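Local coordinates for malate dehydrogenase (Porphyromonas gingivalis, PDB 3FI9), which probably catalyses the NAD-dependent interconversion of malate and oxaloacetate, at residues A[110-113]-A[114-118]; A[197-200]-A[201-204]. All blocks are in the same frame, centred on the assembly; numbering follows the deposited sequence.

Interaction 1: residues A[110-113]-A[114-118]; sequences KDIK and SYCPD
Ile-112 and Cys-116 meet on the buried side of the last turn of helix 94-115, where the CG2 branch of Ile-112 lies 4.2 Å from Cys-116 SG. The sulfur sits between the backbone N and carbonyl carbon of its own residue (chi1 55°), which turns it back over the helix, 3.9 Å from Ile-112 CA. The helix closes here: Cys-116 N donates to Ile-112 O at 2.9 Å, and with Cys-116 the chain leaves helical angles. Pro-117, just after this first non-helical residue, has no N-H to continue the pattern; its CD rests 3.5 Å from Lys-113 O. Asp-111 runs alongside the Tyr-115 ring, its carboxylate turned 32° from the ring plane and its OD1 hydrogen-bonded to Gln-107.

The solvent side is looser, since the exposed chains of Lys-110 and Lys-113 lead away from 114-118. There only Ser-114 makes a side-chain hydrogen bond across the contact: its OG, 3.1 Å from Lys-110 O, joins its N in gripping that oxygen from opposite faces of the carbonyl plane. This C-terminal helix end of the Rossmann-type domain packs through Ile-112 and Cys-116 on Ile-80 of strand 77-82; Asp-111, Tyr-115 and Cys-116 touch helix 70-74, and Lys-110 and Ile-112 touch helix 129-140.

Interaction 2: residues A[197-200]-A[201-204]; sequences GTPL and TDLI
Leu-200 O is gripped by two backbone N-H groups, those of Leu-203 and Ile-204. The Ile-204 N-H arrives nearly along the C=O axis, at 3.1 Å from N to Leu-200 O, whereas Leu-203 N, 2.9 Å from the same oxygen, stands well above the carbonyl plane. One residue earlier, Asp-202 N donates to Pro-199 O at 3.1 Å, again from above the plane. Together these bonds curl the chain into a compact turn directly after strand 198-199.

Side chains fill in around this turn. Leu-200 and Ile-204 cross obliquely, with Leu-200 CG 3.8 Å from Ile-204 CD1. With CG anti to the backbone N (chi1 176°), the leucine carries its branched end to Ile-204, placing CD1 3.9 Å from Ile-204 CG1. From the strand, the CG2 methyl of Thr-198 meets Leu-203 CG at 3.8 Å, the two side chains crossing at about a right angle. On the more exposed side Asp-202 lies next to the Pro-199 ring, pointing the same way, and its OD2 comes within 3.7 Å of Pro-199 CD.

Beyond the turn, Leu-203 O accepts a hydrogen bond from Thr-206 OG1. Strand 198-199 is an outer strand, within this chain, of a small three-stranded antiparallel sheet, and a backbone hydrogen bond joins Leu-200 to Ala-193, just before strand 194-195. Leu-200 and Ile-204 both pack on Trp-214 of helix 211-222, while Leu-200 and Leu-203 reach Leu-162 and Phe-166 of helix 153-166, respectively.

In the fold
The two interactions lie on opposite sides of the chain's centre, about 47 Å apart between their own centres and about 36 Å between nearest atoms, and do not touch. Interaction 1 comes first along the chain, in the NAD-binding, Rossmann-type domain, where helix 94-115 ends ahead of strand 121-124 of the large mixed sheet. Interaction 2 follows in the alpha/beta C-terminal domain, in the link between strand 198-199 and helix 211-222. They share neither helix nor sheet. Each marks a change of direction in one of the protein's two parts: residues 110-118 end a helix, with the side chain of Ile-112 about 9 Å from that of Phe-126, predicted to bind NAD, whereas residues 197-204 lie far from the predicted NAD and substrate sites.

Interaction 1: residues A[110-113]-A[114-118]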
loop_
_atom_site.group_PDB
_atom_site.type_symbol
_atom_site.label_atom_id
_atom_site.label_comp_id
_atom_site.label_asym_id
_atom_site.label_seq_id
_atom_site.Cartn_x
_atom_site.Cartn_y
_atom_site.Cartn_z
ATOM N N LYS A 110 -19.826 -18.131 12.690
ATOM C CA LYS A 110 -20.074 -19.586 12.624
ATOM C C LYS A 110 -18.863 -20.327 12.001
ATOM O O LYS A 110 -18.450 -21.416 12.435
ATOM C CB LYS A 110 -21.316 -19.843 11.769
ATOM C CG LYS A 110 -22.648 -19.315 12.327
ATOM C CD LYS A 110 -23.702 -19.410 11.214
ATOM C CE LYS A 110 -25.052 -18.840 11.638
ATOM N NZ LYS A 110 -26.166 -19.240 10.720
ATOM N N ASP A 111 -18.286 -19.699 10.980
ATOM C CA ASP A 111 -17.125 -20.263 10.251
ATOM C C ASP A 111 -15.884 -20.307 11.117
ATOM O O ASP A 111 -15.098 -21.272 11.072
ATOM C CB ASP A 111 -16.803 -19.396 9.033
ATOM C CG ASP A 111 -17.807 -19.538 7.908
ATOM O OD1 ASP A 111 -18.600 -20.494 7.890
ATOM O OD2 ASP A 111 -17.820 -18.654 7.034
ATOM N N ILE A 112 -15.688 -19.254 11.896
ATOM C CA ILE A 112 -14.568 -19.216 12.821
ATOM C C ILE A 112 -14.795 -20.342 13.813
ATOM O O ILE A 112 -13.842 -20.991 14.252
ATOM C CB ILE A 112 -14.447 -17.851 13.562
ATOM C CG1 ILE A 112 -13.854 -16.755 12.641
ATOM C CG2 ILE A 112 -13.643 -17.997 14.828
ATOM C CD1 ILE A 112 -13.996 -15.326 13.189
ATOM N N LYS A 113 -16.060 -20.586 14.164
ATOM C CA LYS A 113 -16.342 -21.542 15.228
ATOM C C LYS A 113 -16.079 -22.966 14.755
ATOM O O LYS A 113 -15.555 -23.797 15.503
ATOM C CB LYS A 113 -17.769 -21.367 15.807
ATOM C CG LYS A 113 -18.062 -22.308 17.009
ATOM C CD LYS A 113 -19.505 -22.134 17.551
ATOM C CE LYS A 113 -19.589 -21.064 18.612
ATOM N NZ LYS A 113 -20.956 -21.001 19.273
ATOM N N SER A 114 -16.401 -23.206 13.493
ATOM C CA SER A 114 -16.224 -24.505 12.859
ATOM C C SER A 114 -14.774 -24.788 12.529
ATOM O O SER A 114 -14.302 -25.899 12.745
ATOM C CB SER A 114 -17.014 -24.592 11.566
ATOM O OG SER A 114 -18.393 -24.408 11.800
ATOM N N TYR A 115 -14.077 -23.784 12.002
ATOM C CA TYR A 115 -12.762 -24.011 11.389
ATOM C C TYR A 115 -11.547 -23.499 12.180
ATOM O O TYR A 115 -10.433 -23.994 12.005
ATOM C CB TYR A 115 -12.777 -23.404 9.968
ATOM C CG TYR A 115 -13.877 -23.934 9.085
ATOM C CD1 TYR A 115 -14.104 -25.306 8.957
ATOM C CD2 TYR A 115 -14.711 -23.059 8.377
ATOM C CE1 TYR A 115 -15.144 -25.798 8.127
ATOM C CE2 TYR A 115 -15.729 -23.523 7.544
ATOM C CZ TYR A 115 -15.943 -24.901 7.430
ATOM O OH TYR A 115 -16.959 -25.353 6.609
ATOM N N CYS A 116 -11.741 -22.516 13.060
ATOM C CA CYS A 116 -10.618 -22.021 13.843
ATOM C C CYS A 116 -11.028 -21.457 15.226
ATOM O O CYS A 116 -10.693 -20.324 15.592
ATOM C CB CYS A 116 -9.755 -21.044 13.019
ATOM S SG CYS A 116 -10.682 -19.650 12.310
ATOM N N PRO A 117 -11.755 -22.275 16.013
ATOM C CA PRO A 117 -12.234 -21.844 17.323
ATOM C C PRO A 117 -11.075 -21.429 18.201
ATOM O O PRO A 117 -11.285 -20.665 19.156
ATOM C CB PRO A 117 -12.901 -23.115 17.891
ATOM C CG PRO A 117 -12.243 -24.249 17.155
ATOM C CD PRO A 117 -12.045 -23.699 15.751
ATOM N N ASP A 118 -9.857 -21.888 17.877
ATOM C CA ASP A 118 -8.619 -21.463 18.585
ATOM C C ASP A 118 -7.931 -20.190 18.045
ATOM O O ASP A 118 -6.814 -19.853 18.471
ATOM C CB ASP A 118 -7.570 -22.592 18.575
ATOM C CG ASP A 118 -7.249 -23.074 17.145
ATOM O OD1 ASP A 118 -8.116 -22.929 16.249
ATOM O OD2 ASP A 118 -6.149 -23.629 16.908
#

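Interaction 2: residues A[197-200]-A[201-204]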
loop_
_atom_site.group_PDB
_atom_site.type_symbol
_atom_site.label_atom_id
_atom_site.label_comp_id
_atom_site.label_asym_id
_atom_site.label_seq_id
_atom_site.Cartn_x
_atom_site.Cartn_y
_atom_site.Cartn_z
ATOM N N GLY A 197 1.306 21.134 22.348
ATOM C CA GLY A 197 1.476 21.344 23.782
ATOM C C GLY A 197 0.361 22.065 24.541
ATOM O O GLY A 197 0.181 21.866 25.755
ATOM N N THR A 198 -0.392 22.887 23.844
ATOM C CA THR A 198 -1.542 23.598 24.429
ATOM C C THR A 198 -2.850 22.783 24.357
ATOM O O THR A 198 -3.264 22.364 23.261
ATOM C CB THR A 198 -1.798 24.859 23.631
ATOM O OG1 THR A 198 -0.666 25.729 23.748
ATOM C CG2 THR A 198 -3.056 25.560 24.087
ATOM N N PRO A 199 -3.502 22.568 25.513
ATOM C CA PRO A 199 -4.745 21.806 25.545
ATOM C C PRO A 199 -5.740 22.356 24.544
ATOM O O PRO A 199 -5.900 23.553 24.422
ATOM C CB PRO A 199 -5.245 22.002 26.984
ATOM C CG PRO A 199 -3.960 22.170 27.778
ATOM C CD PRO A 199 -3.093 23.011 26.865
ATOM N N LEU A 200 -6.341 21.460 23.777
ATOM C CA LEU A 200 -7.336 21.854 22.813
ATOM C C LEU A 200 -8.475 22.654 23.476
ATOM O O LEU A 200 -9.039 23.593 22.876
ATOM C CB LEU A 200 -7.853 20.603 22.103
ATOM C CG LEU A 200 -8.995 20.834 21.106
ATOM C CD1 LEU A 200 -8.610 21.933 20.103
ATOM C CD2 LEU A 200 -9.381 19.533 20.354
ATOM N N THR A 201 -8.787 22.340 24.730
ATOM C CA THR A 201 -9.954 22.981 25.342
ATOM C C THR A 201 -9.631 24.420 25.756
ATOM O O THR A 201 -10.544 25.205 25.991
ATOM C CB THR A 201 -10.503 22.187 26.540
ATOM O OG1 THR A 201 -9.423 21.839 27.389
ATOM C CG2 THR A 201 -11.179 20.885 26.089
ATOM N N ASP A 202 -8.347 24.776 25.773
ATOM C CA ASP A 202 -7.935 26.166 25.946
ATOM C C ASP A 202 -8.025 26.960 24.656
ATOM O O ASP A 202 -7.909 28.177 24.669
ATOM C CB ASP A 202 -6.496 26.266 26.456
ATOM C CG ASP A 202 -6.342 25.801 27.897
ATOM O OD1 ASP A 202 -7.360 25.516 28.549
ATOM O OD2 ASP A 202 -5.193 25.712 28.374
ATOM N N LEU A 203 -8.194 26.279 23.524
ATOM C CA LEU A 203 -8.187 26.985 22.245
ATOM C C LEU A 203 -9.569 27.123 21.667
ATOM O O LEU A 203 -9.848 28.111 21.005
ATOM C CB LEU A 203 -7.257 26.321 21.218
ATOM C CG LEU A 203 -5.759 26.446 21.514
ATOM C CD1 LEU A 203 -4.949 25.407 20.702
ATOM C CD2 LEU A 203 -5.262 27.860 21.254
ATOM N N ILE A 204 -10.429 26.135 21.912
ATOM C CA ILE A 204 -11.802 26.171 21.377
ATOM C C ILE A 204 -12.586 27.369 21.924
ATOM O O ILE A 204 -12.645 27.571 23.135
ATOM C CB ILE A 204 -12.556 24.849 21.695
ATOM C CG1 ILE A 204 -12.032 23.709 20.806
ATOM C CG2 ILE A 204 -14.030 24.993 21.452
ATOM C CD1 ILE A 204 -12.476 22.307 21.271
#